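Local coordinates for long form salivary protein D7L1 (Aedes aegypti, PDB 3DXL) that binds and sequesters host biogenic amines and leukotrienes in mosquito saliva, blunting the vertebrate response to blood feeding, at residues C157-Y162 / D167-L172; C173-Y178 / A184-H189; C192-K195 / Y199-K202; H246-L251 / E262-R267. One frame throughout, in Å; residues are numbered along the deposited sequence.

Contact 1 of 4, residues C157-Y162 / D167-L172; sequences CENKYY and DKRQQL
Arg169 reaches back from the turn before helix 172-175 to the end of helix 153-161, where NH1 donates to Tyr162 O (2.9 Å, 164° at the hydrogen) and to Asn159 OD1 (2.9 Å). NH2 adds a longer bond to the same OD1, which takes both terminal nitrogens end-on and lies in the guanidinium plane. The bend at chi2 (64°) turns the arginine chain back toward the helix, and Asp297 forms a salt bridge with NE. Lys168 serves the neighbouring carbonyl: NZ donates to Tyr161 O (2.7 Å) from above the carbonyl plane. Two long, flexible cations thus gather backbone oxygens at a helix C-terminus, where the helix dipole probably favours positive charge.

The Tyr162 ring has Lys168 O at its edge, and the Gln171 amide is turned 76° from its plane. Water 1 joins Tyr162 OH to Gln171 OE1. Leu172 lays CD2 3.6 Å from Glu158 CG, an apolar flank for the aliphatic part of an acid whose OE1 forms a salt bridge with Arg176 NH2. Glu158 and Arg176 bind noradrenaline, placing this loop between helices 153-161 and 172-175 at the wall of the biogenic-amine pocket in the C-terminal odorant-binding-protein-like domain.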
# COMPACT_ATOMS: atom_id res chain seq x y z
N CYS A 157 -7.71 4.17 11.03
CA CYS A 157 -8.64 3.12 11.42
C CYS A 157 -9.21 3.38 12.82
O CYS A 157 -10.43 3.28 13.04
CB CYS A 157 -7.96 1.76 11.38
SG CYS A 157 -7.45 1.25 9.72
N GLU A 158 -8.33 3.73 13.75
CA GLU A 158 -8.75 4.03 15.13
C GLU A 158 -9.84 5.10 15.13
O GLU A 158 -10.82 4.99 15.88
CB GLU A 158 -7.58 4.56 15.93
CG GLU A 158 -6.56 3.52 16.31
CD GLU A 158 -5.40 4.13 17.07
OE1 GLU A 158 -5.22 5.36 17.04
OE2 GLU A 158 -4.66 3.37 17.71
N ASN A 159 -9.66 6.14 14.32
CA ASN A 159 -10.60 7.25 14.33
C ASN A 159 -11.95 6.87 13.73
O ASN A 159 -12.98 7.42 14.13
CB ASN A 159 -10.01 8.46 13.62
CG ASN A 159 -8.84 9.07 14.36
OD1 ASN A 159 -8.58 8.74 15.53
ND2 ASN A 159 -8.12 9.96 13.70
N LYS A 160 -11.95 5.92 12.81
CA LYS A 160 -13.17 5.42 12.21
C LYS A 160 -13.97 4.56 13.20
O LYS A 160 -15.19 4.69 13.30
CB LYS A 160 -12.80 4.61 10.97
CG LYS A 160 -13.94 4.06 10.17
CD LYS A 160 -13.41 3.49 8.86
CE LYS A 160 -14.51 2.79 8.09
NZ LYS A 160 -13.95 2.11 6.90
N TYR A 161 -13.28 3.69 13.93
CA TYR A 161 -13.97 2.70 14.75
C TYR A 161 -14.08 3.06 16.23
O TYR A 161 -15.00 2.58 16.90
CB TYR A 161 -13.36 1.31 14.55
CG TYR A 161 -13.52 0.85 13.12
CD1 TYR A 161 -14.76 0.41 12.65
CD2 TYR A 161 -12.45 0.89 12.23
CE1 TYR A 161 -14.92 0.02 11.34
CE2 TYR A 161 -12.62 0.49 10.90
CZ TYR A 161 -13.85 0.06 10.47
OH TYR A 161 -14.02 -0.34 9.15
N TYR A 162 -13.16 3.89 16.71
CA TYR A 162 -13.12 4.33 18.11
C TYR A 162 -12.98 5.86 18.13
O TYR A 162 -11.95 6.38 18.56
CB TYR A 162 -11.96 3.64 18.86
CG TYR A 162 -12.05 2.14 18.78
CD1 TYR A 162 -12.78 1.42 19.73
CD2 TYR A 162 -11.45 1.43 17.73
CE1 TYR A 162 -12.91 0.05 19.65
CE2 TYR A 162 -11.58 0.07 17.63
CZ TYR A 162 -12.30 -0.62 18.59
OH TYR A 162 -12.41 -1.98 18.49
N ASP A 167 -17.61 7.39 23.65
CA ASP A 167 -17.38 6.46 24.75
C ASP A 167 -16.53 5.24 24.34
O ASP A 167 -16.14 4.44 25.18
CB ASP A 167 -18.72 6.02 25.37
CG ASP A 167 -19.61 5.26 24.40
OD1 ASP A 167 -19.21 4.98 23.25
OD2 ASP A 167 -20.75 4.93 24.81
N LYS A 168 -16.25 5.12 23.04
CA LYS A 168 -15.42 4.04 22.50
C LYS A 168 -13.93 4.35 22.57
O LYS A 168 -13.10 3.43 22.57
CB LYS A 168 -15.81 3.76 21.04
CG LYS A 168 -17.23 3.24 20.88
CD LYS A 168 -17.45 2.57 19.52
CE LYS A 168 -17.82 3.56 18.43
NZ LYS A 168 -17.68 2.99 17.05
N ARG A 169 -13.60 5.63 22.62
CA ARG A 169 -12.22 6.08 22.51
C ARG A 169 -11.30 5.42 23.54
O ARG A 169 -10.16 5.08 23.23
CB ARG A 169 -12.15 7.61 22.63
CG ARG A 169 -10.81 8.21 22.26
CD ARG A 169 -10.51 7.96 20.79
NE ARG A 169 -9.49 8.86 20.27
CZ ARG A 169 -9.10 8.87 19.01
NH1 ARG A 169 -9.64 8.03 18.13
NH2 ARG A 169 -8.16 9.72 18.62
N GLN A 170 -11.83 5.21 24.74
CA GLN A 170 -11.08 4.63 25.86
C GLN A 170 -10.50 3.25 25.56
O GLN A 170 -9.50 2.86 26.14
CB GLN A 170 -11.95 4.58 27.13
CG GLN A 170 -13.20 3.69 27.00
CD GLN A 170 -14.13 3.77 28.21
OE1 GLN A 170 -13.69 3.63 29.35
NE2 GLN A 170 -15.41 3.99 27.95
N GLN A 171 -11.13 2.51 24.64
CA GLN A 171 -10.65 1.18 24.30
C GLN A 171 -9.27 1.19 23.66
O GLN A 171 -8.58 0.17 23.66
CB GLN A 171 -11.65 0.45 23.42
CG GLN A 171 -12.98 0.15 24.10
CD GLN A 171 -13.87 -0.72 23.25
OE1 GLN A 171 -13.47 -1.78 22.78
NE2 GLN A 171 -15.10 -0.27 23.04
N LEU A 172 -8.87 2.33 23.11
CA LEU A 172 -7.56 2.42 22.48
C LEU A 172 -6.42 2.15 23.47
O LEU A 172 -5.36 1.70 23.07
CB LEU A 172 -7.37 3.76 21.78
CG LEU A 172 -8.25 3.99 20.55
CD1 LEU A 172 -7.89 5.32 19.92
CD2 LEU A 172 -8.11 2.86 19.52
O HOH W 1 -14.04 -3.00 20.35

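Contact 2 of 4, residues C173-Y178 / A184-H189; sequences CQIRQY and ALFKEH
The biogenic-amine pocket of the C-terminal domain is bordered here by a short helix and the start of a longer one, joined through Ile175, Phe186 and His189. Ile175 supplies the apolar branches. Its CG1 comes to 3.7 Å from Phe186 CE1, while CD1 lies 3.9 Å from Phe186 CD1, so the isoleucine meets the CD1-CE1 part of the ring obliquely, the two side chains sliding past each other in opposite directions. The other branch, CG2, sits 4.2 Å from His189 NE2 and also meets Phe186 CE1. A beta-branched residue suits this place because its two arms serve two rings at once.

Phe186 and His189 stand nearly one turn apart on the same side of helix 184-196. Phe186 has CG anti to its backbone N (chi1 -176°), which carries the ring out toward Ile175. His189 uses a similar first torsion (164°), and its NE2 is hydrogen-bonded to a glycerol, probably from the crystallisation liquor, in the pocket. His189 and Arg176 both bind noradrenaline, whereas Ile175 contributes hydrocarbon packing against the His189 ring.

The short helix is closed by a Schellman motif, with Tyr178 at positive phi and its N bonded to Ile175 O (3.0 Å). Gln177 NE2 also folds back to Cys173 O (2.8 Å), approaching from above the carbonyl plane. Cys173 is linked by a disulfide to Cys301 near the C-terminus. Helix 153-161 lies against His189, whose ring meets that of Tyr162, just past that helix, edge-to-face, while helix 243-253 packs on Phe186 through Tyr248.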
# COMPACT_ATOMS: atom_id res chain seq x y z
N CYS A 173 -6.66 2.42 24.76
CA CYS A 173 -5.67 2.12 25.79
C CYS A 173 -5.25 0.66 25.75
O CYS A 173 -4.06 0.35 25.82
CB CYS A 173 -6.22 2.47 27.17
SG CYS A 173 -6.40 4.23 27.45
N GLN A 174 -6.23 -0.23 25.62
CA GLN A 174 -5.97 -1.66 25.58
C GLN A 174 -5.52 -2.09 24.18
O GLN A 174 -4.61 -2.91 24.04
CB GLN A 174 -7.21 -2.44 26.01
CG GLN A 174 -7.61 -2.25 27.48
CD GLN A 174 -8.47 -1.01 27.71
OE1 GLN A 174 -9.48 -0.80 27.03
NE2 GLN A 174 -8.07 -0.18 28.67
N ILE A 175 -6.16 -1.54 23.15
CA ILE A 175 -5.87 -1.92 21.77
C ILE A 175 -4.40 -1.64 21.42
O ILE A 175 -3.72 -2.49 20.83
CB ILE A 175 -6.85 -1.23 20.81
CG1 ILE A 175 -8.24 -1.87 20.94
CG2 ILE A 175 -6.37 -1.31 19.35
CD1 ILE A 175 -9.37 -1.08 20.34
N ARG A 176 -3.90 -0.48 21.83
CA ARG A 176 -2.54 -0.08 21.50
C ARG A 176 -1.50 -0.87 22.29
O ARG A 176 -0.32 -0.86 21.94
CB ARG A 176 -2.33 1.41 21.73
CG ARG A 176 -3.07 2.29 20.74
CD ARG A 176 -2.65 3.72 20.92
NE ARG A 176 -3.32 4.61 19.98
CZ ARG A 176 -3.10 5.92 19.91
NH1 ARG A 176 -2.23 6.51 20.73
NH2 ARG A 176 -3.76 6.65 19.02
N GLN A 177 -1.95 -1.56 23.33
CA GLN A 177 -1.08 -2.45 24.11
C GLN A 177 -1.23 -3.91 23.69
O GLN A 177 -0.86 -4.84 24.43
CB GLN A 177 -1.33 -2.27 25.62
CG GLN A 177 -0.98 -0.88 26.13
CD GLN A 177 -1.23 -0.73 27.62
OE1 GLN A 177 -0.42 -1.16 28.44
NE2 GLN A 177 -2.35 -0.12 27.97
N TYR A 178 -1.76 -4.12 22.49
CA TYR A 178 -1.85 -5.46 21.88
C TYR A 178 -2.82 -6.41 22.58
O TYR A 178 -2.69 -7.62 22.48
CB TYR A 178 -0.47 -6.11 21.70
CG TYR A 178 0.35 -5.44 20.61
CD1 TYR A 178 0.14 -5.75 19.26
CD2 TYR A 178 1.31 -4.50 20.92
CE1 TYR A 178 0.88 -5.14 18.26
CE2 TYR A 178 2.06 -3.86 19.93
CZ TYR A 178 1.84 -4.21 18.59
OH TYR A 178 2.56 -3.61 17.57
N ALA A 184 -17.22 -7.78 17.38
CA ALA A 184 -17.34 -7.47 15.95
C ALA A 184 -16.66 -6.16 15.55
O ALA A 184 -16.01 -6.09 14.50
CB ALA A 184 -18.81 -7.45 15.54
N LEU A 185 -16.79 -5.14 16.38
CA LEU A 185 -16.16 -3.85 16.11
C LEU A 185 -14.65 -3.98 15.99
O LEU A 185 -14.05 -3.47 15.04
CB LEU A 185 -16.52 -2.81 17.18
CG LEU A 185 -15.94 -1.40 17.01
CD1 LEU A 185 -16.41 -0.75 15.72
CD2 LEU A 185 -16.29 -0.52 18.20
N PHE A 186 -14.02 -4.67 16.95
CA PHE A 186 -12.59 -4.84 16.91
C PHE A 186 -12.13 -5.68 15.71
O PHE A 186 -11.08 -5.42 15.12
CB PHE A 186 -12.05 -5.42 18.22
CG PHE A 186 -10.56 -5.52 18.24
CD1 PHE A 186 -9.77 -4.38 18.33
CD2 PHE A 186 -9.94 -6.76 18.12
CE1 PHE A 186 -8.38 -4.47 18.34
CE2 PHE A 186 -8.55 -6.86 18.12
CZ PHE A 186 -7.78 -5.71 18.23
N LYS A 187 -12.92 -6.67 15.33
CA LYS A 187 -12.61 -7.46 14.14
C LYS A 187 -12.63 -6.61 12.87
O LYS A 187 -11.80 -6.79 12.00
CB LYS A 187 -13.53 -8.67 14.03
CG LYS A 187 -13.35 -9.66 15.19
CD LYS A 187 -14.16 -10.92 14.99
CE LYS A 187 -14.00 -11.86 16.18
NZ LYS A 187 -14.87 -13.06 16.03
N GLU A 188 -13.56 -5.66 12.80
CA GLU A 188 -13.63 -4.77 11.64
C GLU A 188 -12.48 -3.77 11.64
O GLU A 188 -11.88 -3.51 10.61
CB GLU A 188 -14.96 -4.03 11.62
CG GLU A 188 -15.31 -3.49 10.24
CD GLU A 188 -16.62 -2.71 10.21
OE1 GLU A 188 -17.45 -2.87 11.13
OE2 GLU A 188 -16.80 -1.92 9.26
N HIS A 189 -12.19 -3.21 12.81
CA HIS A 189 -11.06 -2.32 12.96
C HIS A 189 -9.75 -3.00 12.55
O HIS A 189 -8.92 -2.43 11.84
CB HIS A 189 -10.98 -1.81 14.41
CG HIS A 189 -9.66 -1.20 14.74
ND1 HIS A 189 -9.30 0.07 14.34
CD2 HIS A 189 -8.58 -1.72 15.36
CE1 HIS A 189 -8.06 0.31 14.73
NE2 HIS A 189 -7.60 -0.76 15.36

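Contact 3 of 4, residues C192-K195 / Y199-K202; sequences CVMK and YITK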
# COMPACT_ATOMS: atom_id res chain seq x y z
N CYS A 192 -9.45 -3.29 8.91
CA CYS A 192 -9.00 -1.99 8.38
C CYS A 192 -7.48 -1.86 8.45
O CYS A 192 -6.84 -1.48 7.46
CB CYS A 192 -9.68 -0.85 9.16
SG CYS A 192 -9.23 0.85 8.69
N VAL A 193 -6.90 -2.21 9.59
CA VAL A 193 -5.46 -2.06 9.78
C VAL A 193 -4.67 -3.07 8.93
O VAL A 193 -3.74 -2.69 8.22
CB VAL A 193 -5.06 -2.18 11.27
CG1 VAL A 193 -3.55 -2.15 11.43
CG2 VAL A 193 -5.70 -1.07 12.08
N MET A 194 -5.05 -4.34 9.02
CA MET A 194 -4.32 -5.40 8.30
C MET A 194 -4.37 -5.23 6.78
O MET A 194 -3.40 -5.52 6.09
CB MET A 194 -4.85 -6.78 8.70
CG MET A 194 -4.63 -7.13 10.16
SD MET A 194 -2.93 -7.57 10.59
CE MET A 194 -2.85 -9.28 10.01
N LYS A 195 -5.50 -4.75 6.27
CA LYS A 195 -5.58 -4.45 4.84
C LYS A 195 -4.81 -3.18 4.51
O LYS A 195 -4.19 -3.08 3.45
CB LYS A 195 -7.04 -4.37 4.38
CG LYS A 195 -7.66 -5.74 4.29
CD LYS A 195 -9.12 -5.69 3.93
CE LYS A 195 -9.68 -7.08 3.73
NZ LYS A 195 -11.16 -7.08 3.84
N TYR A 199 -1.01 -6.67 4.85
CA TYR A 199 -0.81 -8.04 5.35
C TYR A 199 -1.93 -8.95 4.86
O TYR A 199 -1.73 -10.15 4.72
CB TYR A 199 -0.79 -8.09 6.88
CG TYR A 199 0.44 -7.53 7.54
CD1 TYR A 199 1.40 -6.81 6.82
CD2 TYR A 199 0.63 -7.69 8.90
CE1 TYR A 199 2.51 -6.29 7.46
CE2 TYR A 199 1.71 -7.18 9.54
CZ TYR A 199 2.66 -6.48 8.83
OH TYR A 199 3.74 -5.95 9.48
N ILE A 200 -3.10 -8.36 4.60
CA ILE A 200 -4.26 -9.04 4.04
C ILE A 200 -4.65 -8.29 2.77
O ILE A 200 -4.70 -7.06 2.76
CB ILE A 200 -5.45 -9.05 5.04
CG1 ILE A 200 -5.07 -9.75 6.35
CG2 ILE A 200 -6.71 -9.66 4.42
CD1 ILE A 200 -4.93 -11.27 6.28
N THR A 201 -4.90 -9.05 1.70
CA THR A 201 -5.28 -8.47 0.40
C THR A 201 -6.76 -8.06 0.37
O THR A 201 -7.53 -8.37 1.28
CB THR A 201 -5.04 -9.49 -0.74
OG1 THR A 201 -5.95 -10.58 -0.60
CG2 THR A 201 -3.60 -10.00 -0.73
N LYS A 202 -7.16 -7.39 -0.72
CA LYS A 202 -8.56 -7.02 -0.94
C LYS A 202 -9.55 -8.21 -0.91
O LYS A 202 -10.71 -8.04 -0.52
CB LYS A 202 -8.71 -6.24 -2.26
CG LYS A 202 -8.49 -7.08 -3.53
CD LYS A 202 -8.84 -6.30 -4.79
CE LYS A 202 -8.83 -7.21 -6.01
NZ LYS A 202 -9.15 -6.48 -7.27
O HOH W 2 -4.84 -4.79 1.36
O HOH W 3 -11.56 -5.78 1.29
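The chain turns back at the end of helix 184-196, bringing Ile200 CA to 4.8 Å from Lys195 CA and letting Met194 O receive two backbone N-H groups: Ile200 N at 3.2 Å, well above the carbonyl plane, and Tyr199 N in a weak, strongly bent bond. Lys195 CA makes a nearly straight CA-H...O contact with Ile200 O, and water 2 donates to both Lys195 O and Ile200 O.

Met194 folds over on itself, bent at chi2 (-75°) and again at chi3, and this curl brings SD to 3.9 Å from Tyr199 CD2. The resulting Met-aromatic contact is oblique, while CE lies at the ring edge, in its plane. An unbranched, flexible thioether can follow the contour between the tyrosine and its own helix. Nearer the backbone, Met194 CB meets Ile200 CG1 at 3.8 Å. Lys195 instead runs extended beyond CG, its methylenes crossing Ile200 CG2 and its CE approaching Thr201 O. Its NZ forms a salt bridge with Asp191 and a hydrogen bond with Asn204, and water 3 connects it to Lys202 O.

Tyr199 OH has its partner in Asp214, on helix 208-217. The contact therefore divides by chemistry: sulfur, isoleucine and tyrosine carbon atoms pack inward against helices 243-253 and 257-271, whereas the lysine ammonium group and two waters satisfy polar groups along its more hydrated flank.

Contact 4 of 4, residues H246-L251 / E262-R267; sequences HYYKCL and EAFDYR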
# COMPACT_ATOMS: atom_id res chain seq x y z
N HIS A 246 -8.14 -12.96 12.70
CA HIS A 246 -7.52 -14.25 12.98
C HIS A 246 -6.00 -14.20 12.93
O HIS A 246 -5.32 -14.70 13.83
CB HIS A 246 -8.02 -15.32 12.00
CG HIS A 246 -7.25 -16.60 12.08
ND1 HIS A 246 -7.44 -17.53 13.07
CD2 HIS A 246 -6.28 -17.10 11.27
CE1 HIS A 246 -6.63 -18.56 12.88
NE2 HIS A 246 -5.91 -18.32 11.80
N TYR A 247 -5.45 -13.61 11.86
CA TYR A 247 -4.01 -13.57 11.73
C TYR A 247 -3.37 -12.64 12.74
O TYR A 247 -2.31 -12.96 13.29
CB TYR A 247 -3.60 -13.23 10.29
CG TYR A 247 -3.72 -14.43 9.38
CD1 TYR A 247 -2.79 -15.46 9.44
CD2 TYR A 247 -4.77 -14.54 8.48
CE1 TYR A 247 -2.90 -16.57 8.61
CE2 TYR A 247 -4.88 -15.65 7.64
CZ TYR A 247 -3.94 -16.65 7.72
OH TYR A 247 -4.04 -17.75 6.90
N TYR A 248 -4.02 -11.50 12.99
CA TYR A 248 -3.53 -10.59 14.03
C TYR A 248 -3.44 -11.29 15.40
O TYR A 248 -2.38 -11.28 16.03
CB TYR A 248 -4.42 -9.35 14.10
CG TYR A 248 -4.05 -8.39 15.20
CD1 TYR A 248 -2.92 -7.59 15.10
CD2 TYR A 248 -4.82 -8.31 16.37
CE1 TYR A 248 -2.56 -6.71 16.13
CE2 TYR A 248 -4.48 -7.43 17.40
CZ TYR A 248 -3.35 -6.64 17.27
OH TYR A 248 -3.00 -5.77 18.28
N LYS A 249 -4.54 -11.91 15.81
CA LYS A 249 -4.60 -12.62 17.08
C LYS A 249 -3.55 -13.73 17.13
O LYS A 249 -2.82 -13.87 18.12
CB LYS A 249 -5.99 -13.20 17.25
CG LYS A 249 -6.15 -14.10 18.48
CD LYS A 249 -7.59 -14.52 18.65
CE LYS A 249 -7.76 -15.58 19.75
NZ LYS A 249 -7.51 -15.06 21.14
N CYS A 250 -3.47 -14.51 16.06
CA CYS A 250 -2.53 -15.61 15.99
C CYS A 250 -1.09 -15.13 16.18
O CYS A 250 -0.35 -15.68 16.98
CB CYS A 250 -2.69 -16.36 14.67
SG CYS A 250 -1.93 -17.99 14.62
N LEU A 251 -0.71 -14.08 15.45
CA LEU A 251 0.63 -13.54 15.56
C LEU A 251 0.93 -13.00 16.96
O LEU A 251 1.99 -13.27 17.52
CB LEU A 251 0.86 -12.45 14.50
CG LEU A 251 1.08 -13.01 13.08
CD1 LEU A 251 0.80 -11.94 12.04
CD2 LEU A 251 2.49 -13.53 12.94
N GLU A 262 7.37 -5.62 17.43
CA GLU A 262 8.41 -4.71 16.99
C GLU A 262 8.25 -4.32 15.52
O GLU A 262 8.33 -3.14 15.16
CB GLU A 262 9.79 -5.32 17.26
CG GLU A 262 10.90 -4.33 17.05
CD GLU A 262 12.28 -4.80 17.46
OE1 GLU A 262 12.42 -5.89 18.08
OE2 GLU A 262 13.23 -4.06 17.19
N ALA A 263 8.00 -5.31 14.67
CA ALA A 263 7.81 -5.08 13.24
C ALA A 263 6.57 -4.22 12.97
O ALA A 263 6.59 -3.31 12.13
CB ALA A 263 7.70 -6.40 12.53
N PHE A 264 5.48 -4.53 13.67
CA PHE A 264 4.18 -3.87 13.50
C PHE A 264 4.28 -2.42 13.98
O PHE A 264 3.77 -1.51 13.34
CB PHE A 264 3.15 -4.65 14.31
CG PHE A 264 1.72 -4.59 13.81
CD1 PHE A 264 1.38 -5.09 12.56
CD2 PHE A 264 0.70 -4.15 14.65
CE1 PHE A 264 0.05 -5.11 12.15
CE2 PHE A 264 -0.64 -4.17 14.24
CZ PHE A 264 -0.94 -4.65 12.98
N ASP A 265 4.96 -2.21 15.11
CA ASP A 265 5.19 -0.86 15.61
C ASP A 265 5.94 -0.02 14.58
O ASP A 265 5.59 1.14 14.32
CB ASP A 265 6.00 -0.85 16.91
CG ASP A 265 5.18 -1.24 18.14
OD1 ASP A 265 3.95 -1.41 18.06
OD2 ASP A 265 5.83 -1.38 19.19
N TYR A 266 7.00 -0.58 14.00
CA TYR A 266 7.78 0.19 13.03
C TYR A 266 6.98 0.43 11.74
O TYR A 266 7.08 1.51 11.13
CB TYR A 266 9.11 -0.49 12.73
CG TYR A 266 10.08 0.33 11.90
CD1 TYR A 266 10.29 1.68 12.15
CD2 TYR A 266 10.84 -0.28 10.89
CE1 TYR A 266 11.20 2.42 11.40
CE2 TYR A 266 11.76 0.45 10.15
CZ TYR A 266 11.93 1.79 10.41
OH TYR A 266 12.84 2.53 9.70
N ARG A 267 6.16 -0.54 11.35
CA ARG A 267 5.26 -0.33 10.22
C ARG A 267 4.31 0.83 10.48
O ARG A 267 4.06 1.63 9.58
CB ARG A 267 4.50 -1.60 9.86
CG ARG A 267 3.57 -1.43 8.65
CD ARG A 267 4.32 -0.92 7.42
NE ARG A 267 3.49 -0.79 6.22
CZ ARG A 267 3.25 -1.77 5.36
NH1 ARG A 267 3.73 -3.00 5.58
NH2 ARG A 267 2.54 -1.53 4.26
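Tyr248 and Phe264 meet obliquely, their ring planes 40° apart and centroids separated by 5.8 Å, in the helical C-terminal domain of this odorant-binding-protein relative. The long directions of the two side chains cross at about a right angle. CD1 and CE1 of Tyr248 meet CE2 and CZ of Phe264.

The helices, 243-253 and 257-271, keep their backbones well apart, with 10.2 Å between Tyr248 CA and Phe264 CA. Large aromatic residues suit such a gap because rigid rings can span it. On Phe264, CG is anti to the backbone N (chi1 -152°) and the ring is directed toward helix 243-253. Tyr248, with chi1 176°, leaves its own helix at an angle, and its ring end swings nearer to the partner.

The two rings differ in what they do next. The tyrosine hydroxyl is hydrogen-bonded to a glycerol in the pocket, probably from the crystallisation liquor, so one end of the ring is polar while its carbon side packs against phenylalanine. Phe264 has no polar end to satisfy and also touches Val193 of helix 184-196. The ring of Phe260, one turn earlier on the same helix, meets that of Phe264 as well. Asp265 binds noradrenaline, and Phe264 also lies about 6 Å, side chain to side chain, from Glu268, another noradrenaline-binding residue, consistent with the pair bordering the amine site. The closest approach between the two rings is Tyr248 CE1 to Phe264 CE2, 3.7 Å.

In the fold
From the N-terminal side, the four contacts follow in series, none nested in or crossing another. Contact 1 closes the short loop after helix 153-161, and contact 2 closes the next, between helices 172-175 and 184-196. Contact 3 folds the chain back at the end of that same helix 184-196, while contact 4 joins helices 243-253 and 257-271 across their connection. Side chains bind the series together: the Cys157-Cys192 disulfide links contacts 1 and 3, the Glu158-Arg176 salt bridge joins contacts 1 and 2, and Tyr178 reaches from contact 2 to Asp265 of contact 4. Val193 and Tyr199 of contact 3 pack on Phe264 of contact 4.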